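Local coordinates for lactate dehydrogenase, adjacent gene encodes predicted malate dehydrogenase (Cryptosporidium parvum, PDB 4ND2), which probably interconverts (S)-lactate and pyruvate using NAD(+)/NADH, and is held here with pyruvate and a 3-acetylpyridine analogue of the cofactor, at residues Ser103-Val108 with Gln132-Leu137; Leu124-Ser129 with Lys311-Ala316; Ser170-Gly175 with Leu287-Thr292. All blocks are in the same frame, centred on the assembly; numbering follows the deposited sequence.

Contact 1: residues Ser103-Val108 with Gln132-Leu137; sequences SVAEGV and QKVSGL
Ala105 and Val134 meet methyl to methyl, with Ala105 CB only 3.5 Å from Val134 CG2, tighter than usual for two carbons. The valine manages this through its rotation: CG1 lies anti to the carbonyl carbon (chi1 -57°), which leaves CG2 between the backbone N and the carbonyl carbon, facing Ala105. The same Ala105 CB also rests on Ser135 CB at 3.9 Å, so it sits against two consecutive residues of the last helical turn. With so small a side chain on one side, the backbones come very close, and the CA atoms of Ala105 and Ser135 are 4.7 Å apart. These are neighbouring helices of the Rossmann-type cofactor domain, 94-111 and 124-135; they make successive beta-alpha-beta crossovers between strands 75-78, 116-119 and 142-144 and pack side by side on one face of the parallel sheet. One turn further on, Val108 crosses Leu137 at about a right angle, its CG1 against Leu137 CD2 at 3.9 Å. Leu137 is positioned by the end of helix 124-135, which Gly136 leaves with positive phi. Ser135 OG accepts from Leu137 N at 3.2 Å in a nearly straight N-H...O line (171°), an ST turn, while also bonding Phe131 O. Gln132 NE2 donates to Leu137 O at 2.9 Å, almost in line with the carbonyl (166°).

Contact 2: residues Leu124-Ser129 with Lys311-Ala316; sequences LDVMVS and KVLDNA
Leu313 CD2 carries its whole side of this contact, lying 3.6 Å from Val126 CG1 and 4.2 Å from Met127 CE. Val126 and Leu313 lie alongside one another, pointing opposite ways, whereas the methionine comes in across the leucine. Met127 sets off away from Leu313, but bends at chi2 (-62°) and chi3 (92°) bring its methyl back. The helices are well separated here, with the CA atoms of Val126 and Leu313 8.4 Å apart, and the side chains span the distance. A third helix, 94-111, packs against both partners: Leu94 and Leu101 touch Met127, and Ala98 touches Leu313. At the start of helix 124-135, Leu124 N bonds Asn122 OD1 while Leu124 also touches the bound cofactor analogue. Asp125, on another side of that helix, bonds His177 N through OD2 and Ser258 OG through OD1. The contact thus lays the last turn of helix 293-314, from the C-terminal alpha/beta domain, against a helix of the NAD-binding domain. Between the two segments there is neither hydrogen bond nor charge pair, so this part of the interface rests on van der Waals contact of methyl groups, without a directional bond across it.

Contact 3: residues Ser170-Gly175 with Leu287-Thr292; sequences SANVIG and LELDLT
Ile174 meets two leucines, each end-on: its CG2 lies 3.9 Å from Leu289 CD1, and its CD1 lies 3.9 Å from Leu291 CD1, about as far as from Leu291 CD2. With chi1 at 58°, CG1 lies between the backbone N and the carbonyl carbon and CG2 faces Leu289; an extended chi2 (173°) then carries CD1 out to Leu291. Pro275 of strand 270-279 packs against both Ile174 and Leu289. Strand 169-174 thereby gains an apolar cover from the loop that leaves strand 284-286 for helix 293-314, all within the C-terminal alpha/beta domain of the lactate/malate dehydrogenase family. Asn172 adds a mixed contact: its CB sits 4.0 Å from Leu289 CD1 and its ND2 3.9 Å from Leu289 CD2, the latter plain van der Waals touch. The amide's hydrogen bond goes from ND2 to Gly191 O of the second subunit, whose Gly191 also packs on Leu289. Glu288 O is bonded by Gln201 NE2 of that same subunit. Along the main chain, Asn172 and Ile174 pair with Ala184 and Val182. Thr292 N-caps helix 293-314, and Glu295 OE1 bonds back to Thr292 N, as in a capping box.

Helix 124-135 joins contacts 1 and 2: its first turns meet helix 293-314 and its end meets segment 103-108 of helix 94-111, a helix that also touches Met127; the contact centres are 14 Å apart. Met127 of contact 2 is about 7 Å and Val108 of contact 1 about 10 Å from the cofactor analogue, side chain to ligand. Contact 2 bridges the two domains, whereas contact 3 lies wholly in the C-terminal one, its centre 24 Å from that of contact 2 and 30 Å from that of contact 1. Even so, Asp125 OD1 packs 4.2 Å from Gly175 O, just ahead of His177, the predicted proton acceptor and part of the pyruvate pocket. Helix 293-314 likewise runs from the end of contact 3 to contact 2.

Contact 1: residues Ser103-Val108 with Gln132-Leu137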
ATOM      1  N   SER A 103      -3.635 -36.837   6.645  1.00 24.76           N
ATOM      2  CA  SER A 103      -4.727 -36.600   5.703  1.00 24.87           C
ATOM      3  C   SER A 103      -4.429 -35.412   4.784  1.00 24.77           C
ATOM      4  O   SER A 103      -4.637 -35.493   3.574  1.00 24.79           O
ATOM      5  CB  SER A 103      -6.040 -36.372   6.460  1.00 25.10           C
ATOM      6  OG  SER A 103      -7.125 -36.199   5.567  1.00 25.51           O
ATOM      7  N   VAL A 104      -3.925 -34.319   5.356  1.00 24.42           N
ATOM      8  CA  VAL A 104      -3.577 -33.135   4.561  1.00 24.30           C
ATOM      9  C   VAL A 104      -2.512 -33.476   3.518  1.00 24.42           C
ATOM     10  O   VAL A 104      -2.584 -33.017   2.377  1.00 23.97           O
ATOM     11  CB  VAL A 104      -3.084 -31.961   5.442  1.00 23.90           C
ATOM     12  CG1 VAL A 104      -2.661 -30.777   4.580  1.00 23.93           C
ATOM     13  CG2 VAL A 104      -4.169 -31.522   6.417  1.00 24.02           C
ATOM     14  N   ALA A 105      -1.536 -34.288   3.912  1.00 24.98           N
ATOM     15  CA  ALA A 105      -0.462 -34.712   3.014  1.00 25.74           C
ATOM     16  C   ALA A 105      -0.987 -35.466   1.795  1.00 26.39           C
ATOM     17  O   ALA A 105      -0.465 -35.300   0.694  1.00 25.93           O
ATOM     18  CB  ALA A 105       0.543 -35.568   3.764  1.00 25.72           C
ATOM     19  N   GLU A 106      -2.015 -36.290   1.992  1.00 27.54           N
ATOM     20  CA  GLU A 106      -2.629 -37.022   0.884  1.00 28.65           C
ATOM     21  C   GLU A 106      -3.339 -36.078  -0.085  1.00 27.95           C
ATOM     22  O   GLU A 106      -3.280 -36.275  -1.297  1.00 28.26           O
ATOM     23  CB  GLU A 106      -3.603 -38.092   1.399  1.00 29.95           C
ATOM     24  CG  GLU A 106      -2.936 -39.224   2.174  1.00 31.50           C
ATOM     25  CD  GLU A 106      -1.857 -39.945   1.381  1.00 32.96           C
ATOM     26  OE1 GLU A 106      -2.009 -40.103   0.150  1.00 35.05           O
ATOM     27  OE2 GLU A 106      -0.850 -40.362   1.992  1.00 34.99           O
ATOM     28  N   GLY A 107      -4.006 -35.057   0.448  1.00 27.35           N
ATOM     29  CA  GLY A 107      -4.652 -34.044  -0.385  1.00 27.18           C
ATOM     30  C   GLY A 107      -3.661 -33.260  -1.228  1.00 27.28           C
ATOM     31  O   GLY A 107      -3.848 -33.105  -2.437  1.00 26.98           O
ATOM     32  N   VAL A 108      -2.599 -32.776  -0.588  1.00 27.26           N
ATOM     33  CA  VAL A 108      -1.566 -31.990  -1.267  1.00 27.58           C
ATOM     34  C   VAL A 108      -0.831 -32.833  -2.311  1.00 28.36           C
ATOM     35  O   VAL A 108      -0.613 -32.384  -3.436  1.00 27.80           O
ATOM     36  CB  VAL A 108      -0.549 -31.400  -0.261  1.00 27.34           C
ATOM     37  CG1 VAL A 108       0.644 -30.778  -0.979  1.00 27.18           C
ATOM     38  CG2 VAL A 108      -1.227 -30.375   0.635  1.00 27.25           C
ATOM     39  N   GLN A 132       6.612 -33.413   5.840  1.00 25.53           N
ATOM     40  CA  GLN A 132       7.572 -33.650   4.766  1.00 26.27           C
ATOM     41  C   GLN A 132       7.765 -35.150   4.540  1.00 27.16           C
ATOM     42  O   GLN A 132       7.801 -35.610   3.399  1.00 26.90           O
ATOM     43  CB  GLN A 132       8.913 -32.972   5.069  1.00 26.56           C
ATOM     44  CG  GLN A 132       9.885 -32.951   3.895  1.00 26.65           C
ATOM     45  CD  GLN A 132      10.622 -34.265   3.696  1.00 26.92           C
ATOM     46  OE1 GLN A 132      10.929 -34.969   4.656  1.00 27.71           O
ATOM     47  NE2 GLN A 132      10.908 -34.600   2.445  1.00 27.00           N
ATOM     48  N   LYS A 133       7.876 -35.902   5.633  1.00 28.53           N
ATOM     49  CA  LYS A 133       8.080 -37.347   5.559  1.00 29.91           C
ATOM     50  C   LYS A 133       6.903 -38.052   4.879  1.00 29.48           C
ATOM     51  O   LYS A 133       7.104 -38.829   3.946  1.00 29.79           O
ATOM     52  CB  LYS A 133       8.309 -37.937   6.956  1.00 31.56           C
ATOM     53  CG  LYS A 133       8.811 -39.375   6.940  1.00 33.50           C
ATOM     54  CD  LYS A 133       9.010 -39.921   8.345  1.00 35.00           C
ATOM     55  CE  LYS A 133       9.493 -41.364   8.306  1.00 36.13           C
ATOM     56  NZ  LYS A 133       9.606 -41.961   9.667  1.00 36.95           N
ATOM     57  N   VAL A 134       5.685 -37.768   5.334  1.00 28.76           N
ATOM     58  CA  VAL A 134       4.496 -38.463   4.821  1.00 28.54           C
ATOM     59  C   VAL A 134       4.056 -37.967   3.437  1.00 28.46           C
ATOM     60  O   VAL A 134       3.542 -38.750   2.639  1.00 28.31           O
ATOM     61  CB  VAL A 134       3.306 -38.420   5.815  1.00 28.44           C
ATOM     62  CG1 VAL A 134       3.715 -39.007   7.158  1.00 28.47           C
ATOM     63  CG2 VAL A 134       2.762 -37.009   5.988  1.00 28.71           C
ATOM     64  N   SER A 135       4.262 -36.680   3.152  1.00 28.02           N
ATOM     65  CA  SER A 135       3.899 -36.114   1.847  1.00 27.90           C
ATOM     66  C   SER A 135       4.899 -36.493   0.753  1.00 28.03           C
ATOM     67  O   SER A 135       4.516 -36.701  -0.399  1.00 28.08           O
ATOM     68  CB  SER A 135       3.786 -34.585   1.924  1.00 27.86           C
ATOM     69  OG  SER A 135       5.060 -33.974   2.063  1.00 27.52           O
ATOM     70  N   GLY A 136       6.176 -36.565   1.116  1.00 28.15           N
ATOM     71  CA  GLY A 136       7.241 -36.854   0.159  1.00 28.22           C
ATOM     72  C   GLY A 136       7.651 -35.652  -0.678  1.00 28.23           C
ATOM     73  O   GLY A 136       8.405 -35.798  -1.640  1.00 28.18           O
ATOM     74  N   LEU A 137       7.167 -34.464  -0.319  1.00 28.23           N
ATOM     75  CA  LEU A 137       7.538 -33.242  -1.034  1.00 28.24           C
ATOM     76  C   LEU A 137       8.997 -32.891  -0.746  1.00 27.94           C
ATOM     77  O   LEU A 137       9.514 -33.235   0.319  1.00 27.88           O
ATOM     78  CB  LEU A 137       6.631 -32.067  -0.647  1.00 28.60           C
ATOM     79  CG  LEU A 137       5.406 -31.834  -1.534  1.00 28.96           C
ATOM     80  CD1 LEU A 137       4.552 -33.088  -1.645  1.00 29.01           C
ATOM     81  CD2 LEU A 137       4.592 -30.666  -1.004  1.00 29.45           C
TER

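Contact 2: residues Leu124-Ser129 with Lys311-Ala316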
ATOM      1  N   LEU A 124       5.080 -27.123  16.148  1.00 20.70           N
ATOM      2  CA  LEU A 124       5.494 -26.693  14.806  1.00 20.75           C
ATOM      3  C   LEU A 124       6.604 -27.512  14.139  1.00 20.96           C
ATOM      4  O   LEU A 124       6.403 -28.072  13.061  1.00 20.65           O
ATOM      5  CB  LEU A 124       5.896 -25.212  14.856  1.00 20.75           C
ATOM      6  CG  LEU A 124       6.189 -24.469  13.548  1.00 20.65           C
ATOM      7  CD1 LEU A 124       7.606 -24.709  13.038  1.00 20.63           C
ATOM      8  CD2 LEU A 124       5.159 -24.800  12.480  1.00 20.81           C
ATOM      9  N   ASP A 125       7.772 -27.573  14.769  1.00 21.47           N
ATOM     10  CA  ASP A 125       8.950 -28.175  14.129  1.00 21.90           C
ATOM     11  C   ASP A 125       8.765 -29.663  13.840  1.00 22.33           C
ATOM     12  O   ASP A 125       9.175 -30.151  12.785  1.00 22.88           O
ATOM     13  CB  ASP A 125      10.197 -27.956  14.986  1.00 21.86           C
ATOM     14  CG  ASP A 125      10.481 -26.490  15.223  1.00 21.65           C
ATOM     15  OD1 ASP A 125      11.146 -25.860  14.375  1.00 21.74           O
ATOM     16  OD2 ASP A 125      10.025 -25.968  16.257  1.00 21.90           O
ATOM     17  N   VAL A 126       8.136 -30.372  14.771  1.00 22.92           N
ATOM     18  CA  VAL A 126       7.872 -31.801  14.601  1.00 23.16           C
ATOM     19  C   VAL A 126       6.781 -32.035  13.554  1.00 22.89           C
ATOM     20  O   VAL A 126       6.867 -32.979  12.770  1.00 23.02           O
ATOM     21  CB  VAL A 126       7.490 -32.472  15.940  1.00 23.52           C
ATOM     22  CG1 VAL A 126       7.255 -33.966  15.749  1.00 23.63           C
ATOM     23  CG2 VAL A 126       8.583 -32.233  16.973  1.00 24.03           C
ATOM     24  N   MET A 127       5.768 -31.169  13.533  1.00 22.97           N
ATOM     25  CA  MET A 127       4.707 -31.261  12.527  1.00 22.99           C
ATOM     26  C   MET A 127       5.247 -31.035  11.113  1.00 22.85           C
ATOM     27  O   MET A 127       4.842 -31.728  10.182  1.00 23.07           O
ATOM     28  CB  MET A 127       3.575 -30.272  12.825  1.00 23.05           C
ATOM     29  CG  MET A 127       2.729 -30.602  14.051  1.00 23.43           C
ATOM     30  SD  MET A 127       1.829 -32.172  13.978  1.00 23.59           S
ATOM     31  CE  MET A 127       2.996 -33.290  14.751  1.00 23.88           C
ATOM     32  N   VAL A 128       6.165 -30.079  10.960  1.00 22.57           N
ATOM     33  CA  VAL A 128       6.794 -29.810   9.662  1.00 22.45           C
ATOM     34  C   VAL A 128       7.533 -31.048   9.159  1.00 22.42           C
ATOM     35  O   VAL A 128       7.372 -31.452   8.006  1.00 21.70           O
ATOM     36  CB  VAL A 128       7.800 -28.636   9.727  1.00 22.54           C
ATOM     37  CG1 VAL A 128       8.559 -28.496   8.411  1.00 22.81           C
ATOM     38  CG2 VAL A 128       7.092 -27.333  10.060  1.00 22.61           C
ATOM     39  N   SER A 129       8.352 -31.627  10.035  1.00 22.89           N
ATOM     40  CA  SER A 129       9.124 -32.826   9.720  1.00 23.49           C
ATOM     41  C   SER A 129       8.199 -33.986   9.361  1.00 23.43           C
ATOM     42  O   SER A 129       8.433 -34.700   8.385  1.00 23.69           O
ATOM     43  CB  SER A 129      10.000 -33.218  10.912  1.00 23.82           C
ATOM     44  OG  SER A 129      10.846 -34.303  10.585  1.00 24.94           O
ATOM     45  N   LYS A 311      10.865 -38.283  18.822  1.00 38.96           N
ATOM     46  CA  LYS A 311      10.939 -39.700  19.193  1.00 39.97           C
ATOM     47  C   LYS A 311       9.654 -40.183  19.866  1.00 39.08           C
ATOM     48  O   LYS A 311       9.253 -41.335  19.691  1.00 38.70           O
ATOM     49  CB  LYS A 311      12.153 -39.959  20.089  1.00 41.47           C
ATOM     50  CG  LYS A 311      13.471 -39.921  19.328  1.00 43.07           C
ATOM     51  CD  LYS A 311      14.661 -39.720  20.252  1.00 44.36           C
ATOM     52  CE  LYS A 311      15.949 -39.569  19.459  1.00 45.10           C
ATOM     53  NZ  LYS A 311      17.079 -39.110  20.311  1.00 45.91           N
ATOM     54  N   VAL A 312       9.013 -39.298  20.628  1.00 38.61           N
ATOM     55  CA  VAL A 312       7.697 -39.578  21.202  1.00 38.64           C
ATOM     56  C   VAL A 312       6.685 -39.856  20.083  1.00 39.09           C
ATOM     57  O   VAL A 312       5.865 -40.771  20.196  1.00 38.92           O
ATOM     58  CB  VAL A 312       7.199 -38.412  22.090  1.00 38.24           C
ATOM     59  CG1 VAL A 312       5.736 -38.598  22.482  1.00 38.01           C
ATOM     60  CG2 VAL A 312       8.065 -38.277  23.337  1.00 38.16           C
ATOM     61  N   LEU A 313       6.756 -39.073  19.008  1.00 39.20           N
ATOM     62  CA  LEU A 313       5.869 -39.249  17.858  1.00 39.56           C
ATOM     63  C   LEU A 313       6.134 -40.566  17.133  1.00 40.77           C
ATOM     64  O   LEU A 313       5.196 -41.262  16.743  1.00 40.16           O
ATOM     65  CB  LEU A 313       6.013 -38.080  16.878  1.00 38.89           C
ATOM     66  CG  LEU A 313       5.095 -38.086  15.650  1.00 38.51           C
ATOM     67  CD1 LEU A 313       3.635 -38.259  16.046  1.00 38.25           C
ATOM     68  CD2 LEU A 313       5.285 -36.810  14.845  1.00 38.21           C
ATOM     69  N   ASP A 314       7.413 -40.901  16.958  1.00 42.48           N
ATOM     70  CA  ASP A 314       7.807 -42.170  16.337  1.00 44.25           C
ATOM     71  C   ASP A 314       7.261 -43.382  17.099  1.00 45.38           C
ATOM     72  O   ASP A 314       7.015 -44.428  16.500  1.00 45.51           O
ATOM     73  CB  ASP A 314       9.333 -42.275  16.234  1.00 44.68           C
ATOM     74  CG  ASP A 314       9.929 -41.304  15.223  1.00 45.15           C
ATOM     75  OD1 ASP A 314       9.211 -40.864  14.300  1.00 45.58           O
ATOM     76  OD2 ASP A 314      11.130 -40.987  15.350  1.00 46.29           O
ATOM     77  N   ASN A 315       7.078 -43.232  18.411  1.00 47.26           N
ATOM     78  CA  ASN A 315       6.503 -44.281  19.255  1.00 49.14           C
ATOM     79  C   ASN A 315       5.093 -43.923  19.728  1.00 50.28           C
ATOM     80  O   ASN A 315       4.733 -44.165  20.881  1.00 51.70           O
ATOM     81  CB  ASN A 315       7.409 -44.532  20.464  1.00 49.82           C
ATOM     82  CG  ASN A 315       8.842 -44.825  20.067  1.00 50.52           C
ATOM     83  OD1 ASN A 315       9.096 -45.519  19.082  1.00 52.05           O
ATOM     84  ND2 ASN A 315       9.790 -44.296  20.832  1.00 51.21           N
ATOM     85  N   ALA A 316       4.296 -43.348  18.829  1.00 51.25           N
ATOM     86  CA  ALA A 316       2.916 -42.978  19.141  1.00 51.87           C
ATOM     87  C   ALA A 316       2.025 -44.222  19.111  1.00 52.56           C
ATOM     88  O   ALA A 316       2.329 -45.180  18.397  1.00 51.81           O
ATOM     89  CB  ALA A 316       2.412 -41.939  18.150  1.00 51.93           C
TER

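Contact 3: residues Ser170-Gly175 with Leu287-Thr292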
ATOM      1  N   SER A 170      17.244  -5.302  14.325  1.00 21.35           N
ATOM      2  CA  SER A 170      17.587  -6.600  13.755  1.00 21.52           C
ATOM      3  C   SER A 170      17.762  -7.580  14.907  1.00 21.72           C
ATOM      4  O   SER A 170      18.561  -7.336  15.814  1.00 21.20           O
ATOM      5  CB  SER A 170      18.883  -6.507  12.945  1.00 21.83           C
ATOM      6  OG  SER A 170      19.250  -7.772  12.410  1.00 22.27           O
ATOM      7  N   ALA A 171      17.001  -8.672  14.885  1.00 21.61           N
ATOM      8  CA  ALA A 171      17.064  -9.679  15.944  1.00 21.64           C
ATOM      9  C   ALA A 171      16.479 -11.008  15.469  1.00 22.01           C
ATOM     10  O   ALA A 171      15.433 -11.034  14.822  1.00 21.99           O
ATOM     11  CB  ALA A 171      16.330  -9.192  17.182  1.00 21.54           C
ATOM     12  N   ASN A 172      17.165 -12.102  15.794  1.00 22.03           N
ATOM     13  CA  ASN A 172      16.757 -13.430  15.364  1.00 22.45           C
ATOM     14  C   ASN A 172      16.497 -14.353  16.543  1.00 21.74           C
ATOM     15  O   ASN A 172      17.206 -14.302  17.553  1.00 20.79           O
ATOM     16  CB  ASN A 172      17.830 -14.046  14.466  1.00 23.35           C
ATOM     17  CG  ASN A 172      17.814 -13.470  13.065  1.00 24.42           C
ATOM     18  OD1 ASN A 172      16.830 -13.617  12.337  1.00 26.07           O
ATOM     19  ND2 ASN A 172      18.898 -12.809  12.678  1.00 24.56           N
ATOM     20  N   VAL A 173      15.462 -15.177  16.403  1.00 21.20           N
ATOM     21  CA  VAL A 173      15.231 -16.306  17.289  1.00 20.81           C
ATOM     22  C   VAL A 173      15.440 -17.559  16.449  1.00 20.98           C
ATOM     23  O   VAL A 173      14.939 -17.648  15.325  1.00 20.64           O
ATOM     24  CB  VAL A 173      13.804 -16.303  17.877  1.00 20.84           C
ATOM     25  CG1 VAL A 173      13.565 -17.556  18.713  1.00 20.72           C
ATOM     26  CG2 VAL A 173      13.570 -15.051  18.707  1.00 20.78           C
ATOM     27  N   ILE A 174      16.194 -18.511  16.991  1.00 21.03           N
ATOM     28  CA  ILE A 174      16.494 -19.760  16.295  1.00 21.27           C
ATOM     29  C   ILE A 174      16.216 -20.963  17.191  1.00 21.20           C
ATOM     30  O   ILE A 174      15.952 -20.812  18.385  1.00 21.47           O
ATOM     31  CB  ILE A 174      17.957 -19.794  15.800  1.00 21.59           C
ATOM     32  CG1 ILE A 174      18.940 -19.622  16.967  1.00 21.77           C
ATOM     33  CG2 ILE A 174      18.180 -18.708  14.756  1.00 21.69           C
ATOM     34  CD1 ILE A 174      20.388 -19.813  16.574  1.00 22.04           C
ATOM     35  N   GLY A 175      16.275 -22.153  16.602  1.00 21.41           N
ATOM     36  CA  GLY A 175      15.999 -23.394  17.317  1.00 21.67           C
ATOM     37  C   GLY A 175      14.543 -23.792  17.189  1.00 21.91           C
ATOM     38  O   GLY A 175      13.818 -23.264  16.345  1.00 21.87           O
ATOM     39  N   LEU A 287      21.444 -19.126   6.359  1.00 26.61           N
ATOM     40  CA  LEU A 287      22.544 -18.283   6.827  1.00 26.97           C
ATOM     41  C   LEU A 287      23.066 -18.758   8.182  1.00 27.17           C
ATOM     42  O   LEU A 287      22.293 -19.220   9.024  1.00 26.25           O
ATOM     43  CB  LEU A 287      22.098 -16.824   6.942  1.00 27.06           C
ATOM     44  CG  LEU A 287      21.502 -16.184   5.688  1.00 27.35           C
ATOM     45  CD1 LEU A 287      21.178 -14.722   5.957  1.00 27.63           C
ATOM     46  CD2 LEU A 287      22.444 -16.314   4.500  1.00 27.72           C
ATOM     47  N   GLU A 288      24.377 -18.623   8.384  1.00 27.48           N
ATOM     48  CA  GLU A 288      25.030 -19.036   9.627  1.00 28.43           C
ATOM     49  C   GLU A 288      25.327 -17.831  10.519  1.00 27.94           C
ATOM     50  O   GLU A 288      26.257 -17.067  10.252  1.00 27.76           O
ATOM     51  CB  GLU A 288      26.338 -19.776   9.321  1.00 29.79           C
ATOM     52  CG  GLU A 288      26.162 -21.027   8.477  1.00 31.20           C
ATOM     53  CD  GLU A 288      27.472 -21.732   8.154  1.00 32.70           C
ATOM     54  OE1 GLU A 288      28.555 -21.133   8.339  1.00 33.86           O
ATOM     55  OE2 GLU A 288      27.414 -22.897   7.702  1.00 33.39           O
ATOM     56  N   LEU A 289      24.536 -17.672  11.578  1.00 27.72           N
ATOM     57  CA  LEU A 289      24.760 -16.616  12.566  1.00 27.76           C
ATOM     58  C   LEU A 289      26.037 -16.871  13.364  1.00 28.28           C
ATOM     59  O   LEU A 289      26.463 -18.013  13.519  1.00 27.91           O
ATOM     60  CB  LEU A 289      23.578 -16.521  13.537  1.00 27.66           C
ATOM     61  CG  LEU A 289      22.241 -16.037  12.973  1.00 27.49           C
ATOM     62  CD1 LEU A 289      21.132 -16.247  13.993  1.00 27.59           C
ATOM     63  CD2 LEU A 289      22.325 -14.575  12.566  1.00 27.45           C
ATOM     64  N   ASP A 290      26.634 -15.795  13.869  1.00 29.18           N
ATOM     65  CA  ASP A 290      27.818 -15.890  14.717  1.00 30.33           C
ATOM     66  C   ASP A 290      27.369 -16.075  16.162  1.00 29.70           C
ATOM     67  O   ASP A 290      27.100 -15.103  16.867  1.00 31.16           O
ATOM     68  CB  ASP A 290      28.678 -14.630  14.571  1.00 31.53           C
ATOM     69  CG  ASP A 290      30.035 -14.755  15.253  1.00 33.27           C
ATOM     70  OD1 ASP A 290      30.568 -15.883  15.350  1.00 34.13           O
ATOM     71  OD2 ASP A 290      30.573 -13.713  15.685  1.00 35.05           O
ATOM     72  N   LEU A 291      27.276 -17.329  16.592  1.00 28.68           N
ATOM     73  CA  LEU A 291      26.792 -17.654  17.929  1.00 28.13           C
ATOM     74  C   LEU A 291      27.936 -17.738  18.930  1.00 28.31           C
ATOM     75  O   LEU A 291      29.006 -18.260  18.620  1.00 27.89           O
ATOM     76  CB  LEU A 291      26.041 -18.986  17.914  1.00 27.89           C
ATOM     77  CG  LEU A 291      24.805 -19.067  17.016  1.00 27.69           C
ATOM     78  CD1 LEU A 291      24.214 -20.468  17.060  1.00 27.68           C
ATOM     79  CD2 LEU A 291      23.771 -18.027  17.424  1.00 27.51           C
ATOM     80  N   THR A 292      27.693 -17.234  20.137  1.00 28.23           N
ATOM     81  CA  THR A 292      28.633 -17.381  21.242  1.00 28.36           C
ATOM     82  C   THR A 292      28.620 -18.834  21.721  1.00 28.41           C
ATOM     83  O   THR A 292      27.687 -19.579  21.404  1.00 27.86           O
ATOM     84  CB  THR A 292      28.256 -16.475  22.429  1.00 28.29           C
ATOM     85  OG1 THR A 292      26.960 -16.841  22.918  1.00 28.50           O
ATOM     86  CG2 THR A 292      28.250 -15.007  22.017  1.00 28.21           C
TER